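PDB 6HDY: 2-hydroxyisobutyryl-CoA synthetase from Aquincola tertiaricarbonis, which belongs to the ANL superfamily of AMP-binding enzymes, with a large AMP-binding part followed by a smaller C-terminal domain. Local coordinates for residues M285-T290 / M297-D302; E307-A312 / T324-H329; D344-T349 / P360-G365. All blocks are in the same frame, centred on the assembly; numbering follows the deposited sequence.

Contact 1 (M285-T290 / M297-D302); sequences MNVAGT and MLCWQD
Trp300, just past strand 297-299 and at the centre of an inverse gamma turn, reaches back to grip the carbonyl of Ala288 on the other hairpin strand. Its CB and CG lie beside Asn286 O, the atom that also takes the backbone N-H of Trp300 at 2.8 Å. With CG placed anti to the carbonyl carbon (chi1 -62°), the indole turns its NE1 edge to the partner segment: CD1 comes next to Asn286 O, and NE1 donates to Ala288 O at 3.3 Å. Farther round the ring, CZ2 meets the methyl CG2 of Thr290 obliquely. The NE1 bond is nearly straight, 168° at the hydrogen, and Ala288 O lies at the ring edge in the indole plane. Leu298 N reaches the same oxygen from the opposite face of its carbonyl plane, so two N-H groups hold Ala288 O, and the NE1 bond restrains the rotation of the indole.

Ala288 N returns a bond to Leu298 O, completing the hydrogen-bonded pair of this short antiparallel hairpin. In the adjoining non-hydrogen-bonded pair, Val287 turns CG1 to Cys299 SG, while its CG2 rests on Met297 SD at 3.8 Å.

Beyond the hairpin, Ile154 of helix 141-157 packs against Ala288 and Trp300, Thr306 of strand 304-310 lies on Val287 and Cys299, and strand 361-362 adds a third antiparallel strand alongside strand 297-299.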
loop_
_atom_site.group_PDB
_atom_site.type_symbol
_atom_site.label_atom_id
_atom_site.label_comp_id
_atom_site.label_asym_id
_atom_site.label_seq_id
_atom_site.Cartn_x
_atom_site.Cartn_y
_atom_site.Cartn_z
ATOM N N MET A 285 -1.370 -4.336 -17.927
ATOM C CA MET A 285 -2.058 -5.578 -18.280
ATOM C C MET A 285 -2.356 -5.615 -19.804
ATOM O O MET A 285 -3.018 -6.534 -20.255
ATOM C CB MET A 285 -3.350 -5.766 -17.435
ATOM C CG MET A 285 -3.078 -6.055 -15.971
ATOM S SD MET A 285 -4.547 -6.323 -14.933
ATOM C CE MET A 285 -5.058 -7.878 -15.513
ATOM N N ASN A 286 -1.824 -4.652 -20.603
ATOM C CA ASN A 286 -1.980 -4.596 -22.077
ATOM C C ASN A 286 -1.463 -5.889 -22.777
ATOM O O ASN A 286 -1.740 -6.147 -23.948
ATOM C CB ASN A 286 -1.304 -3.330 -22.641
ATOM C CG ASN A 286 0.203 -3.387 -22.584
ATOM O OD1 ASN A 286 0.800 -3.275 -21.533
ATOM N ND2 ASN A 286 0.861 -3.618 -23.701
ATOM N N VAL A 287 -0.680 -6.670 -22.047
ATOM C CA VAL A 287 -0.232 -8.009 -22.435
ATOM C C VAL A 287 -0.739 -8.904 -21.301
ATOM O O VAL A 287 -0.422 -8.643 -20.127
ATOM C CB VAL A 287 1.276 -8.191 -22.780
ATOM C CG1 VAL A 287 1.634 -7.477 -24.078
ATOM C CG2 VAL A 287 2.187 -7.755 -21.636
ATOM N N ALA A 288 -1.667 -9.821 -21.631
ATOM C CA ALA A 288 -2.316 -10.685 -20.637
ATOM C C ALA A 288 -3.019 -11.874 -21.236
ATOM O O ALA A 288 -3.734 -11.742 -22.234
ATOM C CB ALA A 288 -3.325 -9.883 -19.796
ATOM N N GLY A 289 -2.907 -12.999 -20.547
ATOM C CA GLY A 289 -3.623 -14.219 -20.909
ATOM C C GLY A 289 -5.097 -14.122 -20.539
ATOM O O GLY A 289 -5.504 -13.257 -19.740
ATOM N N THR A 290 -5.927 -14.966 -21.173
ATOM C CA THR A 290 -7.376 -14.961 -20.903
ATOM C C THR A 290 -7.798 -16.329 -20.336
ATOM O O THR A 290 -6.989 -17.242 -20.317
ATOM C CB THR A 290 -8.171 -14.502 -22.132
ATOM O OG1 THR A 290 -8.139 -15.535 -23.107
ATOM C CG2 THR A 290 -7.654 -13.206 -22.736
ATOM N N MET A 297 0.377 -14.732 -23.207
ATOM C CA MET A 297 -0.376 -13.487 -23.135
ATOM C C MET A 297 -0.840 -13.026 -24.483
ATOM O O MET A 297 -0.151 -13.240 -25.459
ATOM C CB MET A 297 0.504 -12.372 -22.529
ATOM C CG MET A 297 0.990 -12.656 -21.117
ATOM S SD MET A 297 1.944 -11.313 -20.349
ATOM C CE MET A 297 3.453 -11.414 -21.226
ATOM N N LEU A 298 -1.980 -12.336 -24.531
ATOM C CA LEU A 298 -2.448 -11.683 -25.751
ATOM C C LEU A 298 -1.988 -10.204 -25.680
ATOM O O LEU A 298 -1.841 -9.663 -24.588
ATOM C CB LEU A 298 -3.983 -11.712 -25.833
ATOM C CG LEU A 298 -4.707 -13.063 -25.986
ATOM C CD1 LEU A 298 -6.134 -12.835 -26.401
ATOM C CD2 LEU A 298 -3.967 -14.032 -26.954
ATOM N N CYS A 299 -1.786 -9.569 -26.835
ATOM C CA CYS A 299 -1.426 -8.161 -26.961
ATOM C C CYS A 299 -2.720 -7.426 -27.219
ATOM O O CYS A 299 -3.201 -7.447 -28.346
ATOM C CB CYS A 299 -0.437 -7.945 -28.108
ATOM S SG CYS A 299 1.100 -8.879 -27.950
ATOM N N TRP A 300 -3.294 -6.795 -26.185
ATOM C CA TRP A 300 -4.536 -6.027 -26.287
ATOM C C TRP A 300 -4.218 -4.700 -26.994
ATOM O O TRP A 300 -4.061 -3.658 -26.365
ATOM C CB TRP A 300 -5.154 -5.837 -24.900
ATOM C CG TRP A 300 -5.534 -7.118 -24.223
ATOM C CD1 TRP A 300 -4.692 -8.101 -23.795
ATOM C CD2 TRP A 300 -6.852 -7.510 -23.807
ATOM N NE1 TRP A 300 -5.405 -9.106 -23.187
ATOM C CE2 TRP A 300 -6.732 -8.765 -23.163
ATOM C CE3 TRP A 300 -8.128 -6.914 -23.905
ATOM C CZ2 TRP A 300 -7.842 -9.445 -22.621
ATOM C CZ3 TRP A 300 -9.222 -7.590 -23.378
ATOM C CH2 TRP A 300 -9.077 -8.836 -22.742
ATOM N N GLN A 301 -4.086 -4.797 -28.334
ATOM C CA GLN A 301 -3.631 -3.780 -29.281
ATOM C C GLN A 301 -4.364 -2.436 -29.261
ATOM O O GLN A 301 -3.733 -1.413 -29.542
ATOM C CB GLN A 301 -3.632 -4.358 -30.704
ATOM C CG GLN A 301 -2.583 -5.461 -30.936
ATOM C CD GLN A 301 -1.149 -5.020 -30.715
ATOM O OE1 GLN A 301 -0.688 -4.825 -29.580
ATOM N NE2 GLN A 301 -0.389 -4.915 -31.791
ATOM N N ASP A 302 -5.682 -2.432 -28.988
ATOM C CA ASP A 302 -6.487 -1.201 -28.930
ATOM C C ASP A 302 -6.366 -0.463 -27.584
ATOM O O ASP A 302 -6.960 0.620 -27.417
ATOM C CB ASP A 302 -7.952 -1.472 -29.300
ATOM C CG ASP A 302 -8.550 -2.598 -28.498
ATOM O OD1 ASP A 302 -8.254 -3.771 -28.815
ATOM O OD2 ASP A 302 -9.280 -2.308 -27.525
#

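Contact 2 (E307-A312 / T324-H329); sequences EVCDPA and TPVYTH
Glu307 and Val326 face each other as a hydrogen-bonded antiparallel pair, each backbone N donating to the other's carbonyl oxygen. Cys309 and Thr324 repeat the pattern two residues on, with Thr324 N reaching Cys309 O at 2.7 Å. Between them, Val308 and Pro325 form a non-hydrogen-bonded pair, a position where proline, which has no N-H, costs the partner strand no bond. Pro325 contributes a CA-H...O contact instead, its CA standing 3.4 Å from Glu307 O.

The side chains meet on the face that carries Glu307, Cys309, Thr324 and Val326. Val326 divides its two methyls, CG2 resting on Cys309 SG at 4.0 Å and CG1, anti to the backbone N (chi1 167°), lying against Glu307 OE1 at 3.6 Å. Farther along segment 307-312, Pro311 CG meets the methyl CG2 of Thr324 at 3.8 Å.

Among the polar ends, a water is hydrogen-bonded to Glu307 OE1 at 2.7 Å and also to Thr328 OG1, bridging the two strands; the other carboxylate oxygen, OE2, forms a salt bridge with Arg339. Asp310 OD1 accepts from Ala312 N in an Asx turn.

The pair belongs to a five-stranded antiparallel sheet in which strand 340-347 flanks strand 322-329 and strand 315-316 flanks strand 304-310, while Phe88 of helix 85-91 packs on Glu307 and Thr328.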
loop_
_atom_site.group_PDB
_atom_site.type_symbol
_atom_site.label_atom_id
_atom_site.label_comp_id
_atom_site.label_asym_id
_atom_site.label_seq_id
_atom_site.Cartn_x
_atom_site.Cartn_y
_atom_site.Cartn_z
ATOM N N GLU A 307 4.614 -3.835 -30.481
ATOM C CA GLU A 307 5.407 -4.190 -31.651
ATOM C C GLU A 307 6.554 -5.083 -31.188
ATOM O O GLU A 307 7.305 -4.694 -30.298
ATOM C CB GLU A 307 6.009 -2.948 -32.292
ATOM C CG GLU A 307 5.026 -1.902 -32.768
ATOM C CD GLU A 307 5.736 -0.626 -33.164
ATOM O OE1 GLU A 307 6.039 0.183 -32.261
ATOM O OE2 GLU A 307 6.091 -0.487 -34.354
ATOM N N VAL A 308 6.714 -6.264 -31.783
ATOM C CA VAL A 308 7.840 -7.118 -31.404
ATOM C C VAL A 308 8.889 -6.903 -32.493
ATOM O O VAL A 308 8.680 -7.222 -33.669
ATOM C CB VAL A 308 7.434 -8.574 -31.087
ATOM C CG1 VAL A 308 8.647 -9.480 -30.897
ATOM C CG2 VAL A 308 6.537 -8.605 -29.855
ATOM N N CYS A 309 9.974 -6.233 -32.100
ATOM C CA CYS A 309 10.961 -5.717 -33.025
ATOM C C CYS A 309 12.335 -6.362 -32.960
ATOM O O CYS A 309 12.761 -6.889 -31.931
ATOM C CB CYS A 309 11.063 -4.197 -32.854
ATOM S SG CYS A 309 9.481 -3.316 -33.056
ATOM N N ASP A 310 13.053 -6.240 -34.075
ATOM C CA ASP A 310 14.429 -6.665 -34.168
ATOM C C ASP A 310 15.233 -5.523 -33.488
ATOM O O ASP A 310 15.158 -4.383 -33.959
ATOM C CB ASP A 310 14.810 -6.824 -35.648
ATOM C CG ASP A 310 16.168 -7.427 -35.932
ATOM O OD1 ASP A 310 17.047 -7.356 -35.047
ATOM O OD2 ASP A 310 16.368 -7.921 -37.065
ATOM N N PRO A 311 15.963 -5.804 -32.370
ATOM C CA PRO A 311 16.721 -4.735 -31.673
ATOM C C PRO A 311 17.805 -4.027 -32.493
ATOM O O PRO A 311 18.340 -3.001 -32.048
ATOM C CB PRO A 311 17.330 -5.462 -30.466
ATOM C CG PRO A 311 16.476 -6.685 -30.278
ATOM C CD PRO A 311 16.113 -7.096 -31.667
ATOM N N ALA A 312 18.125 -4.569 -33.684
ATOM C CA ALA A 312 19.112 -4.021 -34.598
ATOM C C ALA A 312 18.552 -2.861 -35.421
ATOM O O ALA A 312 19.316 -1.975 -35.800
ATOM C CB ALA A 312 19.616 -5.113 -35.523
ATOM N N THR A 324 12.125 -7.863 -29.480
ATOM C CA THR A 324 11.923 -7.043 -28.302
ATOM C C THR A 324 10.608 -6.260 -28.343
ATOM O O THR A 324 10.356 -5.544 -29.306
ATOM C CB THR A 324 13.147 -6.133 -28.002
ATOM O OG1 THR A 324 12.971 -5.575 -26.700
ATOM C CG2 THR A 324 13.348 -5.011 -29.024
ATOM N N PRO A 325 9.778 -6.346 -27.287
ATOM C CA PRO A 325 8.551 -5.526 -27.251
ATOM C C PRO A 325 8.833 -4.014 -27.178
ATOM O O PRO A 325 9.652 -3.534 -26.377
ATOM C CB PRO A 325 7.827 -6.028 -25.997
ATOM C CG PRO A 325 8.448 -7.387 -25.691
ATOM C CD PRO A 325 9.879 -7.209 -26.091
ATOM N N VAL A 326 8.181 -3.273 -28.074
ATOM C CA VAL A 326 8.219 -1.812 -28.196
ATOM C C VAL A 326 6.751 -1.426 -28.031
ATOM O O VAL A 326 5.890 -2.022 -28.694
ATOM C CB VAL A 326 8.860 -1.322 -29.534
ATOM C CG1 VAL A 326 8.595 0.170 -29.792
ATOM C CG2 VAL A 326 10.360 -1.618 -29.571
ATOM N N TYR A 327 6.456 -0.490 -27.086
ATOM C CA TYR A 327 5.077 -0.157 -26.740
ATOM C C TYR A 327 4.687 1.288 -26.936
ATOM O O TYR A 327 5.493 2.186 -26.700
ATOM C CB TYR A 327 4.788 -0.523 -25.277
ATOM C CG TYR A 327 5.089 -1.940 -24.846
ATOM C CD1 TYR A 327 4.196 -2.979 -25.114
ATOM C CD2 TYR A 327 6.205 -2.227 -24.063
ATOM C CE1 TYR A 327 4.419 -4.271 -24.631
ATOM C CE2 TYR A 327 6.427 -3.510 -23.558
ATOM C CZ TYR A 327 5.534 -4.530 -23.852
ATOM O OH TYR A 327 5.763 -5.801 -23.383
ATOM N N THR A 328 3.401 1.505 -27.295
ATOM C CA THR A 328 2.804 2.830 -27.463
ATOM C C THR A 328 1.419 2.892 -26.812
ATOM O O THR A 328 0.555 2.067 -27.121
ATOM C CB THR A 328 2.777 3.274 -28.947
ATOM O OG1 THR A 328 4.106 3.261 -29.487
ATOM C CG2 THR A 328 2.160 4.663 -29.125
ATOM N N HIS A 329 1.217 3.896 -25.925
ATOM C CA HIS A 329 -0.062 4.210 -25.288
ATOM C C HIS A 329 -1.051 4.735 -26.315
ATOM O O HIS A 329 -0.731 5.672 -27.064
ATOM C CB HIS A 329 0.093 5.311 -24.188
ATOM C CG HIS A 329 0.650 4.800 -22.891
ATOM N ND1 HIS A 329 1.815 5.320 -22.347
ATOM C CD2 HIS A 329 0.162 3.855 -22.056
ATOM C CE1 HIS A 329 2.004 4.665 -21.213
ATOM N NE2 HIS A 329 1.039 3.765 -21.003
HETATM O O HOH W 1 4.568 0.627 -30.080
#

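Contact 3 (D344-T349 / P360-G365); sequences DLTLWT and PRLPQG. With 8LQ ([[(2~{R},3~{S},4~{R},5~{R})-5-(6-aminopurin-9-yl)-3,4-bis(oxidanyl)oxolan-2-yl]methoxy-oxidanyl-phosphoryl] (3~{S})-3-oxidanylbutanoate), chain C; SO4 (sulfate ion), chain E.
Thr349 and Arg361 exchange both backbone N-H...O bonds, each 3.0 Å from N to O, as a single antiparallel bridge, and segment 360-365 then folds through a type I turn from Leu362 to Gly365. The turn brings Gly365 O to Thr346, whose OG1, anti to the backbone N (chi1 -163°), donates to it at 2.7 Å from above the carbonyl plane. Leu362 runs across Thr346; its CD2 touches both that threonine and Trp348 CB, 3.7 Å from the latter. Pro360 sits beside Trp348, with CB obliquely by ring atom CE3. A water donates to Leu347 O and Gly365 O and accepts from Gln364 N, tying the turn to the strand.

The bridge ties the chain just beyond strand 340-347, of the five-stranded antiparallel sheet, to strand 361-362, an outer strand of a smaller, three-stranded one, and the turn leads into strand 366-369, which returns along strand 340-347. At the head of segment 344-349, Asp344 binds the ribose of 8LQ with both carboxylate oxygens, OD1 taking O2' and OD2 taking O3', each at 2.6 Å. An acidic side chain gripping the ribose diol is a familiar feature of this adenylate-binding family. Arg361 extends away from the bridge, its NH1 donating at 2.9 Å to O2 of a sulfate ion, probably from the crystallisation liquor, while NH2 is hydrogen-bonded to Asp295 O.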
loop_
_atom_site.group_PDB
_atom_site.type_symbol
_atom_site.label_atom_id
_atom_site.label_comp_id
_atom_site.label_asym_id
_atom_site.label_seq_id
_atom_site.Cartn_x
_atom_site.Cartn_y
_atom_site.Cartn_z
ATOM N N ASP A 344 13.221 -6.248 -23.422
ATOM C CA ASP A 344 12.841 -7.616 -23.095
ATOM C C ASP A 344 12.891 -8.490 -24.322
ATOM O O ASP A 344 12.999 -7.972 -25.429
ATOM C CB ASP A 344 11.444 -7.645 -22.458
ATOM C CG ASP A 344 11.387 -6.930 -21.131
ATOM O OD1 ASP A 344 12.278 -7.164 -20.296
ATOM O OD2 ASP A 344 10.447 -6.144 -20.922
ATOM N N LEU A 345 12.843 -9.821 -24.130
ATOM C CA LEU A 345 12.814 -10.758 -25.236
ATOM C C LEU A 345 11.526 -11.567 -25.185
ATOM O O LEU A 345 11.109 -12.019 -24.115
ATOM C CB LEU A 345 14.059 -11.670 -25.248
ATOM C CG LEU A 345 14.316 -12.407 -26.543
ATOM C CD1 LEU A 345 14.868 -11.480 -27.608
ATOM C CD2 LEU A 345 15.266 -13.578 -26.329
ATOM N N THR A 346 10.882 -11.722 -26.345
ATOM C CA THR A 346 9.656 -12.516 -26.479
ATOM C C THR A 346 9.569 -13.110 -27.890
ATOM O O THR A 346 10.402 -12.827 -28.747
ATOM C CB THR A 346 8.399 -11.671 -26.122
ATOM O OG1 THR A 346 7.295 -12.540 -25.874
ATOM C CG2 THR A 346 8.020 -10.677 -27.215
ATOM N N LEU A 347 8.549 -13.929 -28.107
ATOM C CA LEU A 347 8.162 -14.501 -29.382
ATOM C C LEU A 347 6.675 -14.181 -29.488
ATOM O O LEU A 347 5.926 -14.356 -28.515
ATOM C CB LEU A 347 8.387 -16.029 -29.424
ATOM C CG LEU A 347 8.197 -16.681 -30.806
ATOM C CD1 LEU A 347 9.154 -17.818 -30.994
ATOM C CD2 LEU A 347 6.789 -17.194 -30.998
ATOM N N TRP A 348 6.257 -13.740 -30.677
ATOM C CA TRP A 348 4.862 -13.431 -30.967
ATOM C C TRP A 348 4.362 -14.205 -32.197
ATOM O O TRP A 348 5.131 -14.462 -33.129
ATOM C CB TRP A 348 4.583 -11.898 -31.052
ATOM C CG TRP A 348 5.015 -11.141 -32.295
ATOM C CD1 TRP A 348 5.986 -11.490 -33.197
ATOM C CD2 TRP A 348 4.554 -9.841 -32.687
ATOM N NE1 TRP A 348 6.103 -10.518 -34.165
ATOM C CE2 TRP A 348 5.231 -9.498 -33.880
ATOM C CE3 TRP A 348 3.616 -8.932 -32.149
ATOM C CZ2 TRP A 348 5.023 -8.274 -34.528
ATOM C CZ3 TRP A 348 3.383 -7.744 -32.816
ATOM C CH2 TRP A 348 4.094 -7.416 -33.982
ATOM N N THR A 349 3.089 -14.628 -32.151
ATOM C CA THR A 349 2.411 -15.365 -33.230
ATOM C C THR A 349 1.060 -14.714 -33.469
ATOM O O THR A 349 0.613 -13.915 -32.638
ATOM C CB THR A 349 2.291 -16.869 -32.906
ATOM O OG1 THR A 349 1.652 -17.045 -31.638
ATOM C CG2 THR A 349 3.627 -17.587 -32.937
ATOM N N PRO A 360 -2.594 -10.476 -31.484
ATOM C CA PRO A 360 -1.335 -11.244 -31.527
ATOM C C PRO A 360 -1.080 -11.787 -30.118
ATOM O O PRO A 360 -1.622 -11.259 -29.132
ATOM C CB PRO A 360 -0.275 -10.193 -31.886
ATOM C CG PRO A 360 -1.044 -9.029 -32.421
ATOM C CD PRO A 360 -2.325 -9.037 -31.650
ATOM N N ARG A 361 -0.294 -12.854 -30.028
ATOM C CA ARG A 361 -0.032 -13.550 -28.786
ATOM C C ARG A 361 1.468 -13.689 -28.519
ATOM O O ARG A 361 2.264 -13.777 -29.448
ATOM C CB ARG A 361 -0.681 -14.956 -28.888
ATOM C CG ARG A 361 -0.752 -15.766 -27.601
ATOM C CD ARG A 361 -1.506 -17.062 -27.836
ATOM N NE ARG A 361 -1.915 -17.697 -26.578
ATOM C CZ ARG A 361 -2.659 -18.796 -26.489
ATOM N NH1 ARG A 361 -3.095 -19.405 -27.588
ATOM N NH2 ARG A 361 -2.957 -19.308 -25.302
ATOM N N LEU A 362 1.824 -13.767 -27.237
ATOM C CA LEU A 362 3.142 -14.083 -26.711
ATOM C C LEU A 362 2.912 -15.473 -26.070
ATOM O O LEU A 362 2.582 -15.559 -24.879
ATOM C CB LEU A 362 3.623 -13.032 -25.694
ATOM C CG LEU A 362 3.528 -11.551 -26.119
ATOM C CD1 LEU A 362 4.073 -10.629 -25.025
ATOM C CD2 LEU A 362 4.250 -11.287 -27.441
ATOM N N PRO A 363 2.997 -16.566 -26.887
ATOM C CA PRO A 363 2.661 -17.916 -26.383
ATOM C C PRO A 363 3.449 -18.439 -25.188
ATOM O O PRO A 363 2.979 -19.358 -24.495
ATOM C CB PRO A 363 2.894 -18.812 -27.603
ATOM C CG PRO A 363 2.834 -17.921 -28.756
ATOM C CD PRO A 363 3.369 -16.617 -28.315
ATOM N N GLN A 364 4.666 -17.902 -24.984
ATOM C CA GLN A 364 5.562 -18.305 -23.910
ATOM C C GLN A 364 5.873 -17.124 -22.994
ATOM O O GLN A 364 6.846 -17.149 -22.222
ATOM C CB GLN A 364 6.833 -18.908 -24.522
ATOM C CG GLN A 364 6.607 -20.293 -25.119
ATOM C CD GLN A 364 7.354 -20.492 -26.406
ATOM O OE1 GLN A 364 8.585 -20.590 -26.429
ATOM N NE2 GLN A 364 6.618 -20.595 -27.506
ATOM N N GLY A 365 4.993 -16.121 -23.059
ATOM C CA GLY A 365 5.113 -14.868 -22.330
ATOM C C GLY A 365 6.413 -14.180 -22.708
ATOM O O GLY A 365 6.852 -14.238 -23.861
HETATM N N9 8LQ C . 8.210 -8.256 -16.395
HETATM C C8 8LQ C . 7.076 -7.680 -15.966
HETATM N N7 8LQ C . 6.065 -8.514 -16.183
HETATM C C5 8LQ C . 6.564 -9.612 -16.775
HETATM C C6 8LQ C . 6.019 -10.785 -17.166
HETATM N N6 8LQ C . 4.712 -10.949 -17.027
HETATM N N1 8LQ C . 6.760 -11.763 -17.722
HETATM C C2 8LQ C . 8.139 -11.605 -17.875
HETATM N N3 8LQ C . 8.690 -10.424 -17.400
HETATM C C4 8LQ C . 7.897 -9.448 -16.895
HETATM C CAA 8LQ C . 4.095 -2.885 -13.059
HETATM C CAZ 8LQ C . 4.039 -4.339 -13.598
HETATM O OAE 8LQ C . 4.101 -5.256 -12.509
HETATM C CAL 8LQ C . 5.194 -4.653 -14.569
HETATM C CAS 8LQ C . 6.551 -4.372 -13.910
HETATM O OAC 8LQ C . 7.025 -5.176 -13.113
HETATM O OAQ 8LQ C . 7.114 -3.148 -14.219
HETATM P PBC 8LQ C . 8.634 -2.779 -13.883
HETATM O OAH 8LQ C . 8.706 -2.792 -12.296
HETATM O OAD 8LQ C . 9.067 -1.496 -14.464
HETATM O "O5'" 8LQ C . 9.470 -3.964 -14.509
HETATM C "C5'" 8LQ C . 9.242 -4.249 -15.887
HETATM C "C4'" 8LQ C . 10.090 -5.423 -16.306
HETATM O "O4'" 8LQ C . 9.741 -6.580 -15.499
HETATM C "C3'" 8LQ C . 9.703 -5.769 -17.680
HETATM O "O3'" 8LQ C . 10.454 -4.964 -18.633
HETATM C "C2'" 8LQ C . 10.088 -7.249 -17.725
HETATM O "O2'" 8LQ C . 11.557 -7.427 -17.819
HETATM C "C1'" 8LQ C . 9.608 -7.714 -16.369
HETATM S S SO4 E . -3.705 -22.726 -28.170
HETATM O O1 SO4 E . -3.939 -21.726 -29.220
HETATM O O2 SO4 E . -3.740 -22.116 -26.840
HETATM O O3 SO4 E . -4.748 -23.750 -28.232
HETATM O O4 SO4 E . -2.389 -23.331 -28.377
HETATM O O HOH W 2 6.126 -15.699 -26.027
#

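The three contacts follow one another in the chain and interlock in space. Contacts 1 and 3 share a small sheet, with Met297 O 2.7 Å from Leu362 N and Cys299 N 2.9 Å from Pro360 O; their centres lie about 11 Å apart. Contacts 2 and 3 meet in the larger sheet, where Thr324 OG1 approaches Asp344 O to 2.7 Å and Val308 CB packs on Trp348 CD2. Contacts 1 and 2, centres about 15 Å apart, touch through Val287 and Tyr327. Contact 3 holds the ribose of 8LQ directly through Asp344, whereas the side chains of Met297 and Pro325 come within about 4 Å and 8 Å of this ligand, nearest atoms.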